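Local coordinates for protein branched-chain amino acid aminotransferase (Thermoproteus uzoniensis, PDB 5CE8) that probably transfers the amino group of leucine, isoleucine or valine to 2-oxoglutarate, with pyridoxal 5'-phosphate as its cofactor, at residues F40-G45 against P106-S111; L76-T81 against L122-A127; G134-V139 against Y182-M187; S198-F203 against A255-T260. All blocks are in the same frame, centred on the assembly; numbering follows the deposited sequence.

Contact 1: residues F40-G45 against P106-S111; sequences FGVFEG and PVAYIS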
loop_
_atom_site.group_PDB
_atom_site.type_symbol
_atom_site.label_atom_id
_atom_site.label_comp_id
_atom_site.label_asym_id
_atom_site.label_seq_id
_atom_site.Cartn_x
_atom_site.Cartn_y
_atom_site.Cartn_z
ATOM N N PHE A 40 -7.538 -24.353 9.068
ATOM C CA PHE A 40 -8.389 -23.884 10.096
ATOM C C PHE A 40 -8.193 -24.670 11.410
ATOM O O PHE A 40 -8.877 -25.736 11.690
ATOM C CB PHE A 40 -9.808 -24.007 9.648
ATOM C CG PHE A 40 -10.755 -23.270 10.538
ATOM C CD1 PHE A 40 -10.835 -21.892 10.469
ATOM C CD2 PHE A 40 -11.635 -23.930 11.390
ATOM C CE1 PHE A 40 -11.753 -21.188 11.264
ATOM C CE2 PHE A 40 -12.522 -23.206 12.267
ATOM C CZ PHE A 40 -12.561 -21.830 12.197
ATOM N N GLY A 41 -7.197 -24.188 12.161
ATOM C CA GLY A 41 -6.758 -24.781 13.408
ATOM C C GLY A 41 -6.082 -23.694 14.216
ATOM O O GLY A 41 -5.805 -22.566 13.688
ATOM N N VAL A 42 -5.838 -24.000 15.465
ATOM C CA VAL A 42 -4.858 -23.262 16.269
ATOM C C VAL A 42 -3.894 -24.222 16.963
ATOM O O VAL A 42 -4.238 -25.413 17.223
ATOM C CB VAL A 42 -5.535 -22.340 17.260
ATOM C CG1 VAL A 42 -6.415 -21.403 16.502
ATOM C CG2 VAL A 42 -6.360 -23.046 18.284
ATOM N N PHE A 43 -2.754 -23.687 17.390
ATOM C CA PHE A 43 -1.806 -24.502 18.133
ATOM C C PHE A 43 -1.096 -23.632 19.167
ATOM O O PHE A 43 -1.319 -22.398 19.241
ATOM C CB PHE A 43 -0.811 -25.210 17.224
ATOM C CG PHE A 43 0.062 -24.286 16.419
ATOM C CD1 PHE A 43 -0.420 -23.685 15.253
ATOM C CD2 PHE A 43 1.345 -24.020 16.829
ATOM C CE1 PHE A 43 0.400 -22.765 14.564
ATOM C CE2 PHE A 43 2.218 -23.204 16.101
ATOM C CZ PHE A 43 1.736 -22.572 14.991
ATOM N N GLU A 44 -0.251 -24.306 19.933
ATOM C CA GLU A 44 0.654 -23.716 20.927
ATOM C C GLU A 44 1.997 -24.416 20.979
ATOM O O GLU A 44 2.210 -25.503 20.414
ATOM C CB GLU A 44 0.055 -23.781 22.320
ATOM C CG GLU A 44 -0.834 -22.604 22.681
ATOM C CD GLU A 44 -0.107 -21.268 22.633
ATOM O OE1 GLU A 44 -0.758 -20.275 22.281
ATOM O OE2 GLU A 44 1.103 -21.286 22.895
ATOM N N GLY A 45 2.918 -23.819 21.721
ATOM C CA GLY A 45 4.246 -24.405 21.910
ATOM C C GLY A 45 4.550 -24.124 23.356
ATOM O O GLY A 45 4.348 -22.991 23.801
ATOM N N PRO A 106 0.086 -28.470 21.854
ATOM C CA PRO A 106 -1.378 -28.541 21.811
ATOM C C PRO A 106 -1.807 -28.111 20.438
ATOM O O PRO A 106 -1.341 -27.048 19.955
ATOM C CB PRO A 106 -1.854 -27.542 22.856
ATOM C CG PRO A 106 -0.732 -27.196 23.610
ATOM C CD PRO A 106 0.536 -27.527 22.855
ATOM N N VAL A 107 -2.657 -28.911 19.793
ATOM C CA VAL A 107 -3.190 -28.609 18.550
ATOM C C VAL A 107 -4.698 -28.796 18.578
ATOM O O VAL A 107 -5.184 -29.829 18.982
ATOM C CB VAL A 107 -2.540 -29.336 17.385
ATOM C CG1 VAL A 107 -2.529 -30.812 17.532
ATOM C CG2 VAL A 107 -3.163 -28.904 16.077
ATOM N N ALA A 108 -5.413 -27.728 18.267
ATOM C CA ALA A 108 -6.851 -27.715 18.123
ATOM C C ALA A 108 -7.285 -27.666 16.638
ATOM O O ALA A 108 -6.947 -26.665 15.908
ATOM C CB ALA A 108 -7.400 -26.451 18.733
ATOM N N TYR A 109 -8.214 -28.548 16.261
ATOM C CA TYR A 109 -8.571 -28.783 14.820
ATOM C C TYR A 109 -9.880 -29.571 14.724
ATOM O O TYR A 109 -10.349 -30.117 15.701
ATOM C CB TYR A 109 -7.441 -29.585 14.133
ATOM C CG TYR A 109 -7.341 -30.908 14.806
ATOM C CD1 TYR A 109 -6.619 -31.039 15.978
ATOM C CD2 TYR A 109 -8.135 -31.960 14.415
ATOM C CE1 TYR A 109 -6.566 -32.274 16.684
ATOM C CE2 TYR A 109 -8.069 -33.189 15.091
ATOM C CZ TYR A 109 -7.308 -33.351 16.255
ATOM O OH TYR A 109 -7.321 -34.572 17.005
ATOM N N ILE A 110 -10.472 -29.622 13.528
ATOM C CA ILE A 110 -11.721 -30.244 13.342
ATOM C C ILE A 110 -11.500 -31.752 12.953
ATOM O O ILE A 110 -10.793 -32.032 12.005
ATOM C CB ILE A 110 -12.549 -29.462 12.310
ATOM C CG1 ILE A 110 -12.997 -28.144 12.955
ATOM C CG2 ILE A 110 -13.759 -30.298 11.830
ATOM C CD1 ILE A 110 -13.407 -27.067 11.980
ATOM N N SER A 111 -12.059 -32.678 13.742
ATOM C CA SER A 111 -11.900 -34.090 13.497
ATOM C C SER A 111 -12.985 -34.622 12.479
ATOM O O SER A 111 -12.837 -35.676 11.964
ATOM C CB SER A 111 -11.919 -34.837 14.847
ATOM O OG SER A 111 -13.193 -34.704 15.384
#
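F40 meets I110 at the edge of its ring: CD2 lies 3.7 Å from I110 CD1, near the ring plane, with the two side chains set at a slant to each other. G41 CA comes within 3.1 Å of A108 O. V42 is gripped twice by A108. Its N donates to A108 O and its O accepts from A108 N (2.8 Å), which makes the two an antiparallel hydrogen-bonded pair, and on the same face V42 CG2 sits 3.6 Å from A108 CB. F43 faces V107 in a non-hydrogen-bonded pair; with chi1 at 62°, CG stands between backbone N and carbonyl carbon and the ring is carried away from V107, edge-to-face with Y167 of the same chain and with Y38 of a second subunit. E44 N donates to P106 O (3.0 Å), and E44 CB rests on P106 CG at 3.7 Å. Its bent chain takes the carboxylate off elsewhere, to a salt bridge with R66 and a hydrogen bond with H63, both cofactor-binding residues. This is a central antiparallel strand pair of the seven-stranded sheet, and it borders the pyridoxal phosphate site, the F43 side chain coming within about 5 Å of the cofactor.

Contact 2: residues L76-T81 against L122-A127; sequences LDVPYT and LQASVA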
loop_
_atom_site.group_PDB
_atom_site.type_symbol
_atom_site.label_atom_id
_atom_site.label_comp_id
_atom_site.label_asym_id
_atom_site.label_seq_id
_atom_site.Cartn_x
_atom_site.Cartn_y
_atom_site.Cartn_z
ATOM N N LEU A 76 -13.043 -20.781 16.002
ATOM C CA LEU A 76 -12.967 -22.227 16.260
ATOM C C LEU A 76 -13.529 -22.518 17.679
ATOM O O LEU A 76 -13.262 -21.752 18.604
ATOM C CB LEU A 76 -11.485 -22.560 16.173
ATOM C CG LEU A 76 -11.169 -24.004 16.413
ATOM C CD1 LEU A 76 -11.834 -24.850 15.326
ATOM C CD2 LEU A 76 -9.704 -24.183 16.457
ATOM N N ASP A 77 -14.382 -23.539 17.869
ATOM C CA ASP A 77 -15.087 -23.703 19.126
ATOM C C ASP A 77 -14.292 -24.788 19.874
ATOM O O ASP A 77 -14.326 -25.966 19.511
ATOM C CB ASP A 77 -16.559 -24.071 18.860
ATOM C CG ASP A 77 -17.328 -24.524 20.112
ATOM O OD1 ASP A 77 -16.972 -24.211 21.250
ATOM O OD2 ASP A 77 -18.325 -25.242 19.923
ATOM N N VAL A 78 -13.569 -24.369 20.910
ATOM C CA VAL A 78 -12.747 -25.301 21.705
ATOM C C VAL A 78 -13.520 -25.666 22.968
ATOM O O VAL A 78 -13.707 -24.841 23.834
ATOM C CB VAL A 78 -11.377 -24.696 21.998
ATOM C CG1 VAL A 78 -10.564 -25.618 22.902
ATOM C CG2 VAL A 78 -10.632 -24.470 20.694
ATOM N N PRO A 79 -13.975 -26.927 23.102
ATOM C CA PRO A 79 -14.847 -27.207 24.233
ATOM C C PRO A 79 -14.135 -27.522 25.538
ATOM O O PRO A 79 -14.590 -28.351 26.284
ATOM C CB PRO A 79 -15.645 -28.427 23.733
ATOM C CG PRO A 79 -14.702 -29.135 22.821
ATOM C CD PRO A 79 -13.887 -28.064 22.169
ATOM N N TYR A 80 -13.015 -26.901 25.802
ATOM C CA TYR A 80 -12.253 -27.123 27.019
ATOM C C TYR A 80 -11.805 -25.824 27.596
ATOM O O TYR A 80 -11.471 -24.888 26.866
ATOM C CB TYR A 80 -11.010 -27.906 26.704
ATOM C CG TYR A 80 -11.261 -29.316 26.274
ATOM C CD1 TYR A 80 -11.617 -30.299 27.218
ATOM C CD2 TYR A 80 -11.187 -29.685 24.919
ATOM C CE1 TYR A 80 -11.828 -31.615 26.811
ATOM C CE2 TYR A 80 -11.414 -30.977 24.520
ATOM C CZ TYR A 80 -11.725 -31.947 25.457
ATOM O OH TYR A 80 -11.979 -33.256 25.049
ATOM N N THR A 81 -11.667 -25.771 28.908
ATOM C CA THR A 81 -11.128 -24.531 29.496
ATOM C C THR A 81 -9.599 -24.619 29.542
ATOM O O THR A 81 -8.951 -25.668 29.330
ATOM C CB THR A 81 -11.677 -24.355 30.889
ATOM O OG1 THR A 81 -11.219 -25.491 31.635
ATOM C CG2 THR A 81 -13.170 -24.315 30.853
ATOM N N LEU A 122 -19.129 -26.140 14.226
ATOM C CA LEU A 122 -18.384 -27.374 14.409
ATOM C C LEU A 122 -17.636 -27.291 15.696
ATOM O O LEU A 122 -17.365 -26.206 16.217
ATOM C CB LEU A 122 -17.401 -27.640 13.260
ATOM C CG LEU A 122 -18.012 -27.821 11.911
ATOM C CD1 LEU A 122 -16.972 -27.718 10.811
ATOM C CD2 LEU A 122 -18.765 -29.147 11.879
ATOM N N GLN A 123 -17.280 -28.438 16.236
ATOM C CA GLN A 123 -16.689 -28.402 17.543
ATOM C C GLN A 123 -15.252 -28.940 17.412
ATOM O O GLN A 123 -15.031 -29.906 16.779
ATOM C CB GLN A 123 -17.591 -29.154 18.463
ATOM C CG GLN A 123 -16.971 -29.384 19.806
ATOM C CD GLN A 123 -18.010 -29.367 20.882
ATOM O OE1 GLN A 123 -18.696 -28.360 21.045
ATOM N NE2 GLN A 123 -18.118 -30.461 21.644
ATOM N N ALA A 124 -14.261 -28.245 17.910
ATOM C CA ALA A 124 -12.870 -28.726 17.741
ATOM C C ALA A 124 -12.534 -29.923 18.586
ATOM O O ALA A 124 -13.114 -30.088 19.673
ATOM C CB ALA A 124 -11.893 -27.614 18.145
ATOM N N SER A 125 -11.520 -30.681 18.133
ATOM C CA SER A 125 -10.790 -31.616 18.991
ATOM C C SER A 125 -9.488 -30.963 19.449
ATOM O O SER A 125 -8.982 -30.054 18.786
ATOM C CB SER A 125 -10.482 -32.904 18.254
ATOM O OG SER A 125 -11.628 -33.684 18.010
ATOM N N VAL A 126 -8.946 -31.418 20.578
ATOM C CA VAL A 126 -7.649 -30.999 21.026
ATOM C C VAL A 126 -6.749 -32.225 21.208
ATOM O O VAL A 126 -7.129 -33.213 21.763
ATOM C CB VAL A 126 -7.650 -30.130 22.252
ATOM C CG1 VAL A 126 -6.200 -29.778 22.643
ATOM C CG2 VAL A 126 -8.445 -28.846 22.000
ATOM N N ALA A 127 -5.587 -32.200 20.605
ATOM C CA ALA A 127 -4.542 -33.223 20.881
ATOM C C ALA A 127 -3.351 -32.511 21.458
ATOM O O ALA A 127 -3.020 -31.321 21.051
ATOM C CB ALA A 127 -4.164 -33.956 19.615
HETATM O O HOH W 1 -15.146 -25.030 15.606
#
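A124 points its methyl group into the 76-81 loop, and its backbone makes a direct hydrogen bond between the segments: A124 N donates to D77 O at 2.8 Å, nearly straight, with an N-H...O angle of 164°. The same CB lies against L76 CD1 at 3.9 Å and, a little farther off, V78 CG2, so the small residue fills the angle between two branched ones. D77 adds a second tie one step earlier. A water accepts a hydrogen bond from D77 N (2.8 Å) and donates one to L122 O (2.6 Å), bridging the two backbones. D77 CB itself touches L122 O. The exposed P79 ring lies against residues 123-124, with CD 3.3 Å from A124 O and CG 3.8 Å from Q123 CG; the P79 and Q123 side chains meet at a slant. Farther along, V78 holds CG1 trans to its backbone N (chi1 176°), which sends that branch to V126 CG2 at 4.0 Å while CG2 faces A124; the two valines cross at about a right angle. V126 CG2 also meets Y80 CD2, whose ring packs edge-to-face on W16. The backbone and a water supply clear polar ties, while V126, Y80 and V78 form an apolar end that continues onto helices 60-74 and 82-95. The chemistry implies that this helix-linking loop is held to residues 122-126, leading into strand 125-132, by one direct backbone bond, a water bridge and apolar packing.

Contact 3: residues G134-V139 against Y182-M187; sequences GKYLKV and YDEAIM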
loop_
_atom_site.group_PDB
_atom_site.type_symbol
_atom_site.label_atom_id
_atom_site.label_comp_id
_atom_site.label_asym_id
_atom_site.label_seq_id
_atom_site.Cartn_x
_atom_site.Cartn_y
_atom_site.Cartn_z
ATOM N N GLY A 134 15.787 -30.735 22.591
ATOM C CA GLY A 134 16.900 -29.845 22.917
ATOM C C GLY A 134 16.725 -28.424 22.355
ATOM O O GLY A 134 15.638 -27.760 22.461
ATOM N N LYS A 135 17.789 -27.935 21.728
ATOM C CA LYS A 135 17.795 -26.540 21.174
ATOM C C LYS A 135 17.231 -26.410 19.706
ATOM O O LYS A 135 17.380 -27.360 18.907
ATOM C CB LYS A 135 19.216 -25.939 21.368
ATOM C CG LYS A 135 19.583 -25.711 22.854
ATOM N N TYR A 136 16.561 -25.272 19.390
ATOM C CA TYR A 136 16.013 -24.921 18.011
ATOM C C TYR A 136 16.975 -24.091 17.125
ATOM O O TYR A 136 16.966 -24.199 15.885
ATOM C CB TYR A 136 14.679 -24.124 18.108
ATOM C CG TYR A 136 13.890 -23.957 16.795
ATOM C CD1 TYR A 136 13.622 -25.064 15.988
ATOM C CD2 TYR A 136 13.362 -22.714 16.396
ATOM C CE1 TYR A 136 12.867 -24.971 14.820
ATOM C CE2 TYR A 136 12.621 -22.588 15.182
ATOM C CZ TYR A 136 12.360 -23.727 14.416
ATOM O OH TYR A 136 11.627 -23.692 13.247
ATOM N N LEU A 137 17.753 -23.223 17.770
ATOM C CA LEU A 137 18.761 -22.432 17.098
ATOM C C LEU A 137 20.046 -22.510 17.871
ATOM O O LEU A 137 20.009 -22.589 19.100
ATOM C CB LEU A 137 18.299 -20.980 17.022
ATOM C CG LEU A 137 17.005 -20.653 16.282
ATOM C CD1 LEU A 137 16.628 -19.159 16.360
ATOM C CD2 LEU A 137 17.064 -21.151 14.829
ATOM N N LYS A 138 21.169 -22.382 17.146
ATOM C CA LYS A 138 22.530 -22.319 17.738
ATOM C C LYS A 138 22.587 -21.395 18.985
ATOM O O LYS A 138 22.147 -20.260 18.923
ATOM C CB LYS A 138 23.601 -21.843 16.731
ATOM C CG LYS A 138 23.591 -22.250 15.244
ATOM C CD LYS A 138 24.864 -21.663 14.545
ATOM C CE LYS A 138 24.904 -21.745 12.996
ATOM N NZ LYS A 138 25.159 -20.531 12.115
ATOM N N VAL A 139 23.115 -21.876 20.116
ATOM C CA VAL A 139 23.099 -21.059 21.376
ATOM C C VAL A 139 24.011 -19.834 21.250
ATOM O O VAL A 139 23.692 -18.671 21.711
ATOM C CB VAL A 139 23.449 -21.895 22.652
ATOM C CG1 VAL A 139 24.810 -22.632 22.530
ATOM C CG2 VAL A 139 23.430 -20.992 23.893
ATOM N N TYR A 182 21.714 -19.772 5.716
ATOM C CA TYR A 182 21.407 -18.991 6.951
ATOM C C TYR A 182 20.618 -19.832 7.916
ATOM O O TYR A 182 19.906 -20.818 7.499
ATOM C CB TYR A 182 20.516 -17.755 6.652
ATOM C CG TYR A 182 21.150 -16.825 5.657
ATOM C CD1 TYR A 182 22.130 -15.906 6.051
ATOM C CD2 TYR A 182 20.822 -16.898 4.296
ATOM C CE1 TYR A 182 22.765 -15.089 5.128
ATOM C CE2 TYR A 182 21.450 -16.070 3.377
ATOM C CZ TYR A 182 22.433 -15.195 3.798
ATOM O OH TYR A 182 23.021 -14.364 2.893
ATOM N N ASP A 183 20.629 -19.438 9.179
ATOM C CA ASP A 183 19.943 -20.251 10.172
ATOM C C ASP A 183 18.465 -19.850 10.287
ATOM O O ASP A 183 17.641 -20.680 10.568
ATOM C CB ASP A 183 20.619 -20.145 11.522
ATOM C CG ASP A 183 22.097 -20.353 11.449
ATOM O OD1 ASP A 183 22.469 -21.487 11.112
ATOM O OD2 ASP A 183 22.899 -19.399 11.679
ATOM N N GLU A 184 18.127 -18.580 10.025
ATOM C CA GLU A 184 16.747 -18.146 10.242
ATOM C C GLU A 184 16.431 -16.912 9.373
ATOM O O GLU A 184 17.350 -16.158 8.887
ATOM C CB GLU A 184 16.456 -17.791 11.748
ATOM C CG GLU A 184 14.977 -17.492 12.160
ATOM C CD GLU A 184 14.031 -18.621 11.700
ATOM O OE1 GLU A 184 13.883 -19.553 12.502
ATOM O OE2 GLU A 184 13.596 -18.673 10.477
ATOM N N ALA A 185 15.114 -16.736 9.220
ATOM C CA ALA A 185 14.507 -15.633 8.477
ATOM C C ALA A 185 14.156 -14.488 9.306
ATOM O O ALA A 185 13.765 -14.674 10.407
ATOM C CB ALA A 185 13.262 -16.071 7.777
ATOM N N ILE A 186 14.217 -13.288 8.725
ATOM C CA ILE A 186 13.519 -12.115 9.306
ATOM C C ILE A 186 12.521 -11.695 8.282
ATOM O O ILE A 186 12.866 -11.539 7.158
ATOM C CB ILE A 186 14.487 -10.914 9.674
ATOM C CG1 ILE A 186 15.154 -11.167 11.046
ATOM C CG2 ILE A 186 13.729 -9.606 9.922
ATOM C CD1 ILE A 186 16.515 -10.670 11.103
ATOM N N MET A 187 11.307 -11.310 8.719
ATOM C CA MET A 187 10.280 -10.935 7.830
ATOM C C MET A 187 9.847 -9.509 8.135
ATOM O O MET A 187 9.615 -9.152 9.337
ATOM C CB MET A 187 9.021 -11.839 8.034
ATOM C CG MET A 187 9.104 -13.174 7.285
ATOM S SD MET A 187 7.503 -14.067 7.240
ATOM C CE MET A 187 7.750 -14.650 8.805
#
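K138 and D183 reach each other from matching first torsions: in both, CG lies beside the backbone N and anti to the carbonyl carbon (chi1 -38° and -49°). Beyond CG the lysine runs extended through CD and CE before bending at its last torsion, which turns NZ onto the aspartate carboxylate. The side chains cross at about a right angle. NZ lies 2.6 Å from D183 OD2 in a hydrogen-bonded salt bridge, approaching OD2 on its syn side and 19° out of the carboxylate plane, while D183 OD1 is 3.0 Å from the same nitrogen. OD2 has a second donor in the backbone N of R143, which helps fix the rotation of the carboxylate.

Next to this ion pair the contact is looser, made by carbons of L137 and Y136 against oxygens of D183 and E184. L137 CD2 stands 4.3 Å from D183 O and equally far from E184 OE1, and L137 also packs on V142 and T265. Y136 brings CE2 to 4.2 Å from E184 OE1, at a slant to its ring, and also leans on R178. E184 OE2 accepts from A185 N at 2.8 Å.

Two acidic groups thus meet the 134-139 loop in different ways. D183 is paired directly with a lysine at the partly exposed side, whereas the buried E184 is held by A185 N of its own segment and by S198 and R178 from outside it. R178 would favour its ionised form, but E184 OE1 lies close to E200 OE1, which might favour a shared proton, so its ionisation is not settled.

Contact 4: residues S198-F203 against A255-T260; sequences SGENIF and AFFVGT. With PLP (pyridoxal-5'-phosphate), chain D.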
loop_
_atom_site.group_PDB
_atom_site.type_symbol
_atom_site.label_atom_id
_atom_site.label_comp_id
_atom_site.label_asym_id
_atom_site.label_seq_id
_atom_site.Cartn_x
_atom_site.Cartn_y
_atom_site.Cartn_z
ATOM N N SER A 198 10.709 -16.469 11.355
ATOM C CA SER A 198 9.666 -17.425 10.954
ATOM C C SER A 198 8.799 -17.923 12.104
ATOM O O SER A 198 7.575 -18.077 11.981
ATOM C CB SER A 198 10.257 -18.585 10.122
ATOM O OG SER A 198 11.084 -19.487 10.855
ATOM N N GLY A 199 9.426 -18.146 13.234
ATOM C CA GLY A 199 8.753 -18.566 14.417
ATOM C C GLY A 199 9.241 -17.893 15.698
ATOM O O GLY A 199 9.313 -18.568 16.708
ATOM N N GLU A 200 9.645 -16.609 15.653
ATOM C CA GLU A 200 10.298 -15.971 16.831
ATOM C C GLU A 200 9.989 -14.535 16.840
ATOM O O GLU A 200 9.991 -13.953 15.749
ATOM C CB GLU A 200 11.823 -16.070 16.719
ATOM C CG GLU A 200 12.473 -17.497 16.673
ATOM C CD GLU A 200 12.535 -18.077 15.251
ATOM O OE1 GLU A 200 12.913 -19.234 15.117
ATOM O OE2 GLU A 200 12.153 -17.463 14.241
ATOM N N ASN A 201 9.916 -13.913 18.018
ATOM C CA ASN A 201 9.828 -12.428 18.088
ATOM C C ASN A 201 11.259 -11.955 18.056
ATOM O O ASN A 201 12.215 -12.750 18.235
ATOM C CB ASN A 201 9.131 -11.889 19.300
ATOM C CG ASN A 201 7.623 -12.241 19.326
ATOM O OD1 ASN A 201 7.205 -12.926 20.185
ATOM N ND2 ASN A 201 6.863 -11.804 18.351
ATOM N N ILE A 202 11.408 -10.694 17.733
ATOM C CA ILE A 202 12.744 -10.069 17.505
ATOM C C ILE A 202 12.907 -8.876 18.447
ATOM O O ILE A 202 11.948 -8.103 18.677
ATOM C CB ILE A 202 12.883 -9.468 16.088
ATOM C CG1 ILE A 202 12.501 -10.495 15.061
ATOM C CG2 ILE A 202 14.324 -9.003 15.768
ATOM C CD1 ILE A 202 12.603 -10.017 13.615
ATOM N N PHE A 203 14.137 -8.723 18.984
ATOM C CA PHE A 203 14.536 -7.591 19.802
ATOM C C PHE A 203 15.847 -6.983 19.279
ATOM O O PHE A 203 16.796 -7.693 18.927
ATOM C CB PHE A 203 14.750 -8.033 21.285
ATOM C CG PHE A 203 13.509 -8.193 22.079
ATOM C CD1 PHE A 203 12.823 -9.390 22.053
ATOM C CD2 PHE A 203 13.142 -7.254 23.028
ATOM C CE1 PHE A 203 11.697 -9.609 22.797
ATOM C CE2 PHE A 203 11.987 -7.494 23.809
ATOM C CZ PHE A 203 11.265 -8.656 23.681
ATOM N N ALA A 255 21.206 -7.776 18.710
ATOM C CA ALA A 255 19.926 -8.338 18.225
ATOM C C ALA A 255 19.775 -9.769 18.659
ATOM O O ALA A 255 20.758 -10.505 18.844
ATOM C CB ALA A 255 19.786 -8.259 16.703
ATOM N N PHE A 256 18.552 -10.107 18.956
ATOM C CA PHE A 256 18.188 -11.469 19.329
ATOM C C PHE A 256 16.721 -11.817 19.027
ATOM O O PHE A 256 15.830 -10.977 19.025
ATOM C CB PHE A 256 18.526 -11.751 20.805
ATOM C CG PHE A 256 17.837 -10.900 21.834
ATOM C CD1 PHE A 256 18.334 -9.657 22.172
ATOM C CD2 PHE A 256 16.714 -11.359 22.530
ATOM C CE1 PHE A 256 17.766 -8.874 23.211
ATOM C CE2 PHE A 256 16.163 -10.595 23.551
ATOM C CZ PHE A 256 16.633 -9.320 23.853
ATOM N N PHE A 257 16.529 -13.104 18.789
ATOM C CA PHE A 257 15.231 -13.747 18.650
ATOM C C PHE A 257 14.840 -14.387 19.985
ATOM O O PHE A 257 15.704 -14.857 20.779
ATOM C CB PHE A 257 15.331 -14.941 17.733
ATOM C CG PHE A 257 15.464 -14.637 16.279
ATOM C CD1 PHE A 257 14.492 -13.964 15.616
ATOM C CD2 PHE A 257 16.610 -15.084 15.540
ATOM C CE1 PHE A 257 14.587 -13.762 14.245
ATOM C CE2 PHE A 257 16.715 -14.840 14.197
ATOM C CZ PHE A 257 15.688 -14.179 13.530
ATOM N N VAL A 258 13.512 -14.427 20.220
ATOM C CA VAL A 258 12.916 -15.024 21.413
ATOM C C VAL A 258 11.712 -15.861 20.939
ATOM O O VAL A 258 11.049 -15.489 19.912
ATOM C CB VAL A 258 12.553 -14.008 22.531
ATOM C CG1 VAL A 258 13.751 -13.127 22.842
ATOM C CG2 VAL A 258 11.389 -13.154 22.138
ATOM N N GLY A 259 11.519 -17.004 21.631
ATOM C CA GLY A 259 10.431 -17.887 21.368
ATOM C C GLY A 259 10.579 -19.087 22.259
ATOM O O GLY A 259 11.667 -19.329 22.827
ATOM N N THR A 260 9.464 -19.830 22.389
ATOM C CA THR A 260 9.421 -20.921 23.268
ATOM C C THR A 260 10.536 -21.835 22.823
ATOM O O THR A 260 11.366 -22.190 23.681
ATOM C CB THR A 260 8.042 -21.592 23.362
ATOM O OG1 THR A 260 7.160 -20.747 24.122
ATOM C CG2 THR A 260 8.115 -22.986 24.114
HETATM N N1 PLP D . 6.245 -15.506 16.439
HETATM C C2 PLP D . 5.352 -16.256 15.801
HETATM C C2A PLP D . 4.976 -15.962 14.380
HETATM C C3 PLP D . 4.787 -17.443 16.429
HETATM O O3 PLP D . 3.927 -18.269 15.710
HETATM C C4 PLP D . 5.195 -17.757 17.826
HETATM C C4A PLP D . 4.660 -18.950 18.591
HETATM C C5 PLP D . 6.175 -16.815 18.438
HETATM C C6 PLP D . 6.643 -15.721 17.658
HETATM C C5A PLP D . 6.776 -16.974 19.806
HETATM O O4P PLP D . 5.814 -17.065 20.794
HETATM P P PLP D . 6.192 -17.753 22.161
HETATM O O1P PLP D . 6.679 -19.220 21.903
HETATM O O2P PLP D . 7.109 -16.838 22.853
HETATM O O3P PLP D . 4.931 -17.933 22.958
#
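F256 carries F203 on one face of its ring: F203 CB sits over it, 3.6 Å from the centroid and displaced toward the rim, a CH-pi contact. With chi1 at 61°, F256 CG stands between its backbone N and carbonyl carbon, which brings the ring to F203 CB. The two rings are nearly parallel, with planes 2° apart, but slid sidelong until they barely overlap, their centroids 5.1 Å from each other. At the edge of the F203 ring, V258 CG2 lies 3.6 Å from CE1. On the other face of the sheet F257 has N201 O at its ring edge, in plane, while E200 CB approaches F257 CD1 at 3.6 Å and I202 CG1 lies alongside F257 CE1 at 4.0 Å.

Between these two faces runs the backbone ladder, with two antiparallel hydrogen-bonded pairs, N201 with V258 and F203 with F256, each joined by both of its bonds; N201 N to V258 O is 2.7 Å.

The strand ends lead straight to pyridoxal phosphate. T260 grips phosphate oxygen O1P twice, from its N at 2.9 Å and from OG1 at 2.7 Å, and the cofactor's ring carbon C6 comes close to E200 and N201. The amide of N201 is held by ND2 to L220 O and, weakly, by G222 N to OD1.

The N201, F203 and V258 face lies against helix 223-235, with strand 209-212 also packing on F203 and F256. I202 and F257 look the other way, onto strand 184-188, while strand 254-259 continues the mixed sheet by pairing with strand 265-270.

Contacts 1 and 2 form one neighbourhood, their centres 8 Å apart: strands 102-109 and 125-132 are adjacent in the seven-stranded antiparallel sheet, and the segments alternate along the chain. Contacts 3 and 4 come later, one after the other, with centres 9 Å apart in the mixed sheet; E184 OE2 joins them through S198 OG at 2.7 Å. Centres of contacts 1 and 4 are about 22 Å apart, yet the two meet where G45 approaches T260. Pyridoxal phosphate lies between these two sheet regions; E44 bonds to H63 and R66, probably orienting them, while T260 holds the phosphate. Contact 2, about 29 Å from contact 4 between centres, lies on the outer flank.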